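Local coordinates for protein arylalkylamine N-Acetyltransferase like 5b (Aedes aegypti, PDB 4FD4) that probably catalyses transfer of acetyl or longer acyl groups from acyl-coenzyme A to arylalkylamines such as serotonin, at residues E57-E65 / L143-L154; K106-V117 / I184-E195. One frame throughout, in Å; residues are numbered along the deposited sequence.

Contact 1: residues E57-E65 / L143-L154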
# COMPACT_ATOMS: atom_id res chain seq x y z
N GLU A 57 10.51 2.17 11.22
CA GLU A 57 11.50 1.52 12.07
C GLU A 57 11.94 0.18 11.49
O GLU A 57 13.06 -0.27 11.73
CB GLU A 57 10.96 1.35 13.50
CG GLU A 57 9.87 0.30 13.64
CD GLU A 57 9.10 0.43 14.95
OE1 GLU A 57 7.85 0.33 14.93
OE2 GLU A 57 9.75 0.63 16.01
N GLN A 58 11.07 -0.47 10.73
CA GLN A 58 11.40 -1.77 10.13
C GLN A 58 12.33 -1.67 8.91
O GLN A 58 12.73 -2.69 8.34
CB GLN A 58 10.13 -2.54 9.76
CG GLN A 58 9.16 -2.72 10.92
CD GLN A 58 7.88 -3.45 10.53
OE1 GLN A 58 7.89 -4.35 9.70
NE2 GLN A 58 6.77 -3.06 11.16
N GLY A 59 12.65 -0.44 8.50
CA GLY A 59 13.54 -0.21 7.36
C GLY A 59 12.95 -0.60 6.02
O GLY A 59 13.69 -0.88 5.07
N THR A 60 11.62 -0.61 5.91
CA THR A 60 10.98 -0.98 4.64
C THR A 60 10.12 0.16 4.07
O THR A 60 9.18 -0.06 3.28
CB THR A 60 10.19 -2.29 4.79
OG1 THR A 60 9.21 -2.14 5.82
CG2 THR A 60 11.12 -3.42 5.17
N VAL A 61 10.45 1.38 4.48
CA VAL A 61 9.87 2.59 3.90
C VAL A 61 10.91 3.23 3.00
O VAL A 61 12.00 3.59 3.45
CB VAL A 61 9.39 3.57 4.99
CG1 VAL A 61 8.99 4.90 4.38
CG2 VAL A 61 8.21 2.96 5.75
N VAL A 62 10.59 3.33 1.72
CA VAL A 62 11.51 3.89 0.75
C VAL A 62 11.01 5.27 0.33
O VAL A 62 9.82 5.45 0.07
CB VAL A 62 11.66 3.03 -0.52
CG1 VAL A 62 12.62 3.70 -1.50
CG2 VAL A 62 12.13 1.63 -0.18
N VAL A 63 11.92 6.23 0.25
CA VAL A 63 11.55 7.57 -0.13
C VAL A 63 12.34 7.96 -1.35
O VAL A 63 13.47 7.48 -1.58
CB VAL A 63 11.76 8.58 1.00
CG1 VAL A 63 10.75 8.36 2.13
CG2 VAL A 63 13.19 8.48 1.52
N ALA A 64 11.70 8.80 -2.15
CA ALA A 64 12.35 9.49 -3.27
C ALA A 64 12.45 10.94 -2.82
O ALA A 64 11.44 11.57 -2.45
CB ALA A 64 11.51 9.37 -4.53
N GLU A 65 13.68 11.44 -2.84
CA GLU A 65 14.04 12.72 -2.25
C GLU A 65 14.66 13.64 -3.31
O GLU A 65 15.47 13.21 -4.13
CB GLU A 65 15.07 12.47 -1.14
CG GLU A 65 15.60 13.68 -0.40
CD GLU A 65 16.63 13.29 0.67
OE1 GLU A 65 16.65 13.93 1.74
OE2 GLU A 65 17.40 12.33 0.44
N LEU A 143 9.72 7.83 -11.61
CA LEU A 143 9.69 7.76 -10.14
C LEU A 143 8.93 6.56 -9.60
O LEU A 143 9.41 5.87 -8.70
CB LEU A 143 9.13 9.05 -9.53
CG LEU A 143 10.15 10.12 -9.14
CD1 LEU A 143 9.51 11.09 -8.14
CD2 LEU A 143 11.41 9.49 -8.55
N GLY A 144 7.73 6.33 -10.12
CA GLY A 144 6.93 5.20 -9.69
C GLY A 144 7.68 3.91 -9.94
O GLY A 144 7.78 3.04 -9.06
N GLN A 145 8.24 3.79 -11.14
CA GLN A 145 8.94 2.57 -11.50
C GLN A 145 10.18 2.40 -10.65
O GLN A 145 10.51 1.29 -10.24
CB GLN A 145 9.29 2.52 -13.00
CG GLN A 145 10.05 1.26 -13.41
CD GLN A 145 10.44 1.23 -14.89
OE1 GLN A 145 10.04 2.11 -15.66
NE2 GLN A 145 11.22 0.22 -15.28
N ARG A 146 10.88 3.50 -10.35
CA ARG A 146 12.09 3.42 -9.52
C ARG A 146 11.78 3.06 -8.07
O ARG A 146 12.54 2.31 -7.44
CB ARG A 146 12.91 4.70 -9.61
CG ARG A 146 13.65 4.85 -10.94
CD ARG A 146 14.15 6.26 -11.10
NE ARG A 146 15.25 6.59 -10.20
CZ ARG A 146 15.73 7.81 -10.03
NH1 ARG A 146 15.22 8.83 -10.71
NH2 ARG A 146 16.73 8.02 -9.18
N LEU A 147 10.67 3.57 -7.54
CA LEU A 147 10.23 3.18 -6.19
C LEU A 147 9.88 1.70 -6.11
O LEU A 147 10.35 0.99 -5.22
CB LEU A 147 9.02 4.01 -5.75
CG LEU A 147 9.30 5.40 -5.22
CD1 LEU A 147 7.99 6.17 -5.03
CD2 LEU A 147 10.08 5.30 -3.91
N LEU A 148 9.06 1.23 -7.05
CA LEU A 148 8.65 -0.17 -7.04
C LEU A 148 9.85 -1.07 -7.27
O LEU A 148 9.99 -2.11 -6.64
CB LEU A 148 7.59 -0.43 -8.13
CG LEU A 148 6.46 -1.45 -7.92
CD1 LEU A 148 6.17 -2.21 -9.22
CD2 LEU A 148 6.68 -2.41 -6.76
N GLN A 149 10.72 -0.68 -8.19
CA GLN A 149 11.90 -1.50 -8.46
C GLN A 149 12.79 -1.53 -7.23
O GLN A 149 13.41 -2.54 -6.93
CB GLN A 149 12.72 -0.95 -9.63
CG GLN A 149 13.94 -1.83 -9.92
CD GLN A 149 13.51 -3.16 -10.51
OE1 GLN A 149 12.84 -3.20 -11.53
NE2 GLN A 149 13.86 -4.25 -9.83
N PHE A 150 12.88 -0.40 -6.54
CA PHE A 150 13.71 -0.34 -5.34
C PHE A 150 13.12 -1.33 -4.32
O PHE A 150 13.87 -2.09 -3.71
CB PHE A 150 13.80 1.10 -4.80
CG PHE A 150 14.79 1.28 -3.66
CD1 PHE A 150 15.92 2.09 -3.82
CD2 PHE A 150 14.59 0.65 -2.43
CE1 PHE A 150 16.84 2.27 -2.77
CE2 PHE A 150 15.51 0.83 -1.37
CZ PHE A 150 16.63 1.64 -1.54
N GLN A 151 11.80 -1.34 -4.18
CA GLN A 151 11.17 -2.28 -3.22
C GLN A 151 11.42 -3.74 -3.63
O GLN A 151 11.66 -4.60 -2.78
CB GLN A 151 9.67 -1.98 -3.07
CG GLN A 151 9.35 -0.71 -2.26
CD GLN A 151 9.52 -0.88 -0.75
OE1 GLN A 151 10.28 -1.74 -0.29
NE2 GLN A 151 8.79 -0.07 0.03
N MET A 152 11.36 -4.02 -4.93
CA MET A 152 11.68 -5.37 -5.41
C MET A 152 13.12 -5.77 -5.07
O MET A 152 13.37 -6.85 -4.55
CB MET A 152 11.46 -5.47 -6.92
CG MET A 152 10.00 -5.54 -7.35
SD MET A 152 9.82 -5.33 -9.14
CE MET A 152 8.12 -5.85 -9.36
N ASP A 153 14.07 -4.89 -5.39
CA ASP A 153 15.49 -5.16 -5.16
C ASP A 153 15.78 -5.37 -3.69
O ASP A 153 16.53 -6.27 -3.30
CB ASP A 153 16.33 -3.98 -5.69
CG ASP A 153 16.24 -3.84 -7.20
OD1 ASP A 153 15.80 -4.81 -7.85
OD2 ASP A 153 16.62 -2.77 -7.73
N LEU A 154 15.17 -4.53 -2.86
CA LEU A 154 15.37 -4.55 -1.43
C LEU A 154 14.80 -5.83 -0.82
O LEU A 154 15.48 -6.52 -0.04
CB LEU A 154 14.70 -3.32 -0.79
CG LEU A 154 14.88 -3.18 0.72
CD1 LEU A 154 16.36 -2.98 1.06
CD2 LEU A 154 14.06 -2.00 1.23
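V62 carries most of this contact, its two methyl groups set against F150, L147 and Q151 on the helix. CG1 stands over one face of the F150 ring, 4.0 Å from its centroid and offset toward the rim, a CH-pi arrangement. CG2, above the same face but out past its rim, comes to 3.5 Å from F150 CD2. F150 CB already points to the strand, and chi1 -172° sets the ring beside its own carbonyl carbon, with a face to V62 CG1. The same CG1 also meets L147 CD2 at 3.8 Å, and this leucine methyl lies near A64 CB, which in turn touches L143 CD2 at 4.0 Å.

Residues 143-154 belong to the helix that follows strand 126-134, the one whose N-terminal end binds the coenzyme A pyrophosphate in GNAT enzymes generally. The helix segment packs on the mixed sheet roughly antiparallel to strand 61-65 (147°), the axes 9.1 Å apart at closest.

The bent Q151 chain (chi2 -76°) brings its amide to the start of the strand, where NE2 donates to T60 O at 3.3 Å. The bond is nearly straight at the hydrogen, yet approaches from above the carbonyl plane. S76 OG is a second partner of NE2 and Y127 OH bonds OE1, which fixes the rotation of the amide. V62 CG2 lies 3.7 Å from Q151 CD.

Contact 2: residues K106-V117 / I184-E195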
# COMPACT_ATOMS: atom_id res chain seq x y z
N LYS A 106 -10.57 -4.40 7.65
CA LYS A 106 -11.32 -5.57 7.16
C LYS A 106 -11.25 -5.73 5.66
O LYS A 106 -11.09 -6.85 5.16
CB LYS A 106 -12.78 -5.52 7.60
CG LYS A 106 -13.00 -5.67 9.10
CD LYS A 106 -14.44 -5.34 9.41
CE LYS A 106 -14.72 -5.36 10.89
NZ LYS A 106 -16.17 -5.16 11.15
N LEU A 107 -11.38 -4.63 4.94
CA LEU A 107 -11.20 -4.68 3.48
C LEU A 107 -9.82 -5.21 3.05
O LEU A 107 -9.71 -6.07 2.16
CB LEU A 107 -11.47 -3.32 2.85
CG LEU A 107 -11.09 -3.15 1.38
CD1 LEU A 107 -11.87 -4.11 0.47
CD2 LEU A 107 -11.32 -1.71 0.96
N LEU A 108 -8.77 -4.68 3.66
CA LEU A 108 -7.39 -5.09 3.38
C LEU A 108 -7.19 -6.57 3.68
O LEU A 108 -6.55 -7.30 2.91
CB LEU A 108 -6.41 -4.28 4.22
CG LEU A 108 -6.34 -2.78 3.92
CD1 LEU A 108 -5.35 -2.08 4.86
CD2 LEU A 108 -5.97 -2.56 2.47
N ALA A 109 -7.72 -6.99 4.83
CA ALA A 109 -7.70 -8.39 5.22
C ALA A 109 -8.37 -9.25 4.15
O ALA A 109 -7.85 -10.31 3.79
CB ALA A 109 -8.38 -8.57 6.58
N LEU A 110 -9.51 -8.82 3.65
CA LEU A 110 -10.21 -9.58 2.60
C LEU A 110 -9.34 -9.68 1.35
O LEU A 110 -9.23 -10.76 0.74
CB LEU A 110 -11.54 -8.90 2.24
CG LEU A 110 -12.24 -9.37 0.95
CD1 LEU A 110 -12.62 -10.84 1.03
CD2 LEU A 110 -13.48 -8.52 0.72
N LEU A 111 -8.73 -8.56 0.97
CA LEU A 111 -7.86 -8.55 -0.20
C LEU A 111 -6.75 -9.58 -0.02
O LEU A 111 -6.47 -10.38 -0.93
CB LEU A 111 -7.29 -7.15 -0.43
CG LEU A 111 -8.30 -6.11 -0.91
CD1 LEU A 111 -7.78 -4.71 -0.63
CD2 LEU A 111 -8.62 -6.29 -2.38
N GLU A 112 -6.15 -9.58 1.17
CA GLU A 112 -5.00 -10.44 1.42
C GLU A 112 -5.43 -11.91 1.44
O GLU A 112 -4.75 -12.78 0.90
CB GLU A 112 -4.31 -10.06 2.73
CG GLU A 112 -3.00 -10.77 2.93
CD GLU A 112 -2.27 -10.37 4.20
OE1 GLU A 112 -2.36 -9.19 4.63
OE2 GLU A 112 -1.57 -11.24 4.75
N ARG A 113 -6.57 -12.16 2.06
CA ARG A 113 -7.09 -13.52 2.22
C ARG A 113 -7.45 -14.10 0.86
O ARG A 113 -7.19 -15.26 0.59
CB ARG A 113 -8.33 -13.50 3.12
CG ARG A 113 -8.61 -14.84 3.79
CD ARG A 113 -9.99 -14.85 4.42
NE ARG A 113 -10.15 -13.88 5.50
CZ ARG A 113 -9.77 -14.09 6.76
NH1 ARG A 113 -9.98 -13.16 7.68
NH2 ARG A 113 -9.16 -15.22 7.11
N THR A 114 -8.03 -13.27 0.00
CA THR A 114 -8.45 -13.72 -1.32
C THR A 114 -7.24 -13.98 -2.20
O THR A 114 -7.22 -14.96 -2.96
CB THR A 114 -9.36 -12.68 -2.02
OG1 THR A 114 -10.57 -12.51 -1.26
CG2 THR A 114 -9.72 -13.15 -3.41
N ALA A 115 -6.26 -13.10 -2.13
CA ALA A 115 -5.06 -13.26 -2.94
C ALA A 115 -4.33 -14.52 -2.52
O ALA A 115 -3.86 -15.28 -3.37
CB ALA A 115 -4.15 -12.05 -2.81
N ASP A 116 -4.21 -14.73 -1.22
CA ASP A 116 -3.56 -15.92 -0.68
C ASP A 116 -2.19 -16.16 -1.32
O ASP A 116 -1.89 -17.27 -1.73
CB ASP A 116 -4.44 -17.15 -0.90
CG ASP A 116 -3.93 -18.38 -0.16
OD1 ASP A 116 -4.26 -19.51 -0.59
OD2 ASP A 116 -3.17 -18.21 0.83
N VAL A 117 -1.36 -15.12 -1.41
CA VAL A 117 -0.06 -15.24 -2.07
C VAL A 117 0.78 -16.40 -1.54
O VAL A 117 1.29 -17.23 -2.32
CB VAL A 117 0.75 -13.93 -1.98
CG1 VAL A 117 2.17 -14.14 -2.50
CG2 VAL A 117 0.05 -12.83 -2.75
N ILE A 184 -3.39 -11.49 -9.77
CA ILE A 184 -3.97 -12.79 -9.50
C ILE A 184 -5.38 -12.70 -8.90
O ILE A 184 -6.11 -13.69 -8.85
CB ILE A 184 -3.10 -13.60 -8.53
CG1 ILE A 184 -2.78 -12.76 -7.30
CG2 ILE A 184 -1.83 -14.09 -9.23
CD1 ILE A 184 -1.95 -13.49 -6.28
N SER A 185 -5.74 -11.51 -8.43
CA SER A 185 -7.05 -11.31 -7.83
C SER A 185 -7.45 -9.84 -7.95
O SER A 185 -6.59 -8.97 -8.02
CB SER A 185 -7.03 -11.76 -6.36
OG SER A 185 -8.07 -11.15 -5.63
N GLN A 186 -8.75 -9.57 -8.01
CA GLN A 186 -9.23 -8.19 -8.03
C GLN A 186 -10.57 -8.04 -7.33
O GLN A 186 -11.28 -9.02 -7.09
CB GLN A 186 -9.30 -7.64 -9.46
CG GLN A 186 -9.69 -8.65 -10.53
CD GLN A 186 -9.72 -8.02 -11.91
OE1 GLN A 186 -10.41 -7.02 -12.14
NE2 GLN A 186 -8.97 -8.61 -12.85
N LEU A 187 -10.91 -6.80 -7.01
CA LEU A 187 -12.13 -6.51 -6.27
C LEU A 187 -12.68 -5.15 -6.66
O LEU A 187 -12.02 -4.12 -6.50
CB LEU A 187 -11.88 -6.56 -4.75
CG LEU A 187 -12.92 -5.95 -3.80
CD1 LEU A 187 -13.07 -6.75 -2.52
CD2 LEU A 187 -12.57 -4.52 -3.46
N ALA A 188 -13.90 -5.16 -7.18
CA ALA A 188 -14.60 -3.92 -7.46
C ALA A 188 -14.96 -3.25 -6.14
O ALA A 188 -15.71 -3.80 -5.34
CB ALA A 188 -15.85 -4.19 -8.30
N LEU A 189 -14.42 -2.05 -5.93
CA LEU A 189 -14.59 -1.33 -4.68
C LEU A 189 -16.06 -1.09 -4.29
O LEU A 189 -16.44 -1.32 -3.14
CB LEU A 189 -13.87 0.02 -4.76
CG LEU A 189 -12.87 0.34 -3.65
CD1 LEU A 189 -12.63 1.84 -3.58
CD2 LEU A 189 -13.37 -0.18 -2.31
N GLY A 190 -16.86 -0.62 -5.24
CA GLY A 190 -18.26 -0.33 -4.97
C GLY A 190 -19.09 -1.58 -4.70
O GLY A 190 -20.18 -1.51 -4.13
N ASP A 191 -18.57 -2.73 -5.12
CA ASP A 191 -19.26 -3.99 -4.86
C ASP A 191 -18.93 -4.58 -3.47
O ASP A 191 -19.55 -5.55 -3.05
CB ASP A 191 -18.96 -5.01 -5.96
CG ASP A 191 -19.57 -4.62 -7.30
OD1 ASP A 191 -20.51 -3.79 -7.31
OD2 ASP A 191 -19.12 -5.16 -8.34
N TYR A 192 -17.96 -3.98 -2.78
CA TYR A 192 -17.58 -4.47 -1.46
C TYR A 192 -18.72 -4.33 -0.45
O TYR A 192 -19.39 -3.30 -0.38
CB TYR A 192 -16.32 -3.77 -0.92
CG TYR A 192 -15.97 -4.19 0.50
CD1 TYR A 192 -15.39 -5.43 0.76
CD2 TYR A 192 -16.25 -3.36 1.58
CE1 TYR A 192 -15.09 -5.83 2.06
CE2 TYR A 192 -15.94 -3.75 2.89
CZ TYR A 192 -15.37 -4.99 3.11
OH TYR A 192 -15.06 -5.38 4.39
N ARG A 193 -18.91 -5.39 0.34
CA ARG A 193 -19.89 -5.43 1.42
C ARG A 193 -19.23 -6.07 2.63
O ARG A 193 -18.62 -7.12 2.50
CB ARG A 193 -21.08 -6.29 1.01
CG ARG A 193 -21.89 -5.76 -0.15
CD ARG A 193 -22.55 -4.44 0.20
NE ARG A 193 -23.39 -3.98 -0.90
CZ ARG A 193 -22.92 -3.33 -1.96
NH1 ARG A 193 -21.62 -3.05 -2.04
NH2 ARG A 193 -23.74 -2.95 -2.93
N ASP A 194 -19.33 -5.45 3.80
CA ASP A 194 -18.79 -6.09 5.00
C ASP A 194 -19.73 -7.22 5.48
O ASP A 194 -20.69 -7.57 4.78
CB ASP A 194 -18.47 -5.08 6.10
CG ASP A 194 -19.71 -4.47 6.72
OD1 ASP A 194 -20.83 -4.81 6.27
OD2 ASP A 194 -19.56 -3.64 7.64
N GLU A 195 -19.46 -7.78 6.65
CA GLU A 195 -20.26 -8.91 7.16
C GLU A 195 -21.69 -8.48 7.52
O GLU A 195 -22.59 -9.32 7.60
CB GLU A 195 -19.57 -9.60 8.34
CG GLU A 195 -19.74 -8.92 9.69
CD GLU A 195 -18.76 -7.78 9.92
OE1 GLU A 195 -17.90 -7.55 9.04
OE2 GLU A 195 -18.84 -7.12 10.98
O HOH W 1 -16.64 -3.35 8.36
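The carbonyl oxygen L110 O receives two donors from T114: the backbone N at 2.9 Å, as the regular helical bond, and the hydroxyl OG1 at 3.0 Å. They arrive from opposite faces of the carbonyl plane. With chi1 -63° OG1 sits beside the backbone N, bonded to L110 O, and T114 CG2, anti to that N, lies 3.4 Å from S185 OG.

L110 and L107 use different methyls on the Y192 ring. L107 CD1 lies over one face, 4.0 Å from the centroid and 22° off the ring normal, a CH-pi contact. L110 CD2 meets the ring edge in its plane, with Y192 CE1 at 3.4 Å. The two leucines also share L187, whose CD1 touches L110 CD2 and whose CD2 touches L107 CD1. Toward the other end, I184 CD1 reaches V117 CG2 at 4.1 Å.

At the K106 end, beyond Y192, the contact turns polar. The extended K106 chain takes NZ to E195 OE2 in a weak, 3.3 Å salt bridge, and a water accepts a weak bond from NZ while donating to D194 OD2. The nearby carboxylates of E195 and D194 would probably favour the charged lysine.

I184 and S185 both face T212 in a classic beta bulge, consistent with both side chains pointing at the helix. Strand 182-188 is an outermost strand of the sheet, paired with 209-216; helix 99-115 covers it, touches helix 33-37 through L107 on I34, and is joined to helix 85-95 by the R113–D87 salt bridge.

In the fold
Contact 1 and contact 2 lie on opposite sides of the chain's centre, with centres 25 Å apart and nearest atoms about 12 Å apart, so they do not touch. A single mixed sheet connects them: strand 61-66 of contact 1 is next to one outermost strand, 7-11, whereas strand 182-188 of contact 2 is the other. Their segments alternate along the chain, and strand 126-134, which lies between the two helices in sequence, is the middle strand of the sheet. In GNAT enzymes the coenzyme A pyrophosphate binds near the start of the helix matching 143-158, which puts contact 1 on the probable cofactor-binding helix. A glycerol, probably from crystallisation, lies about 4 Å from the V117 side chain.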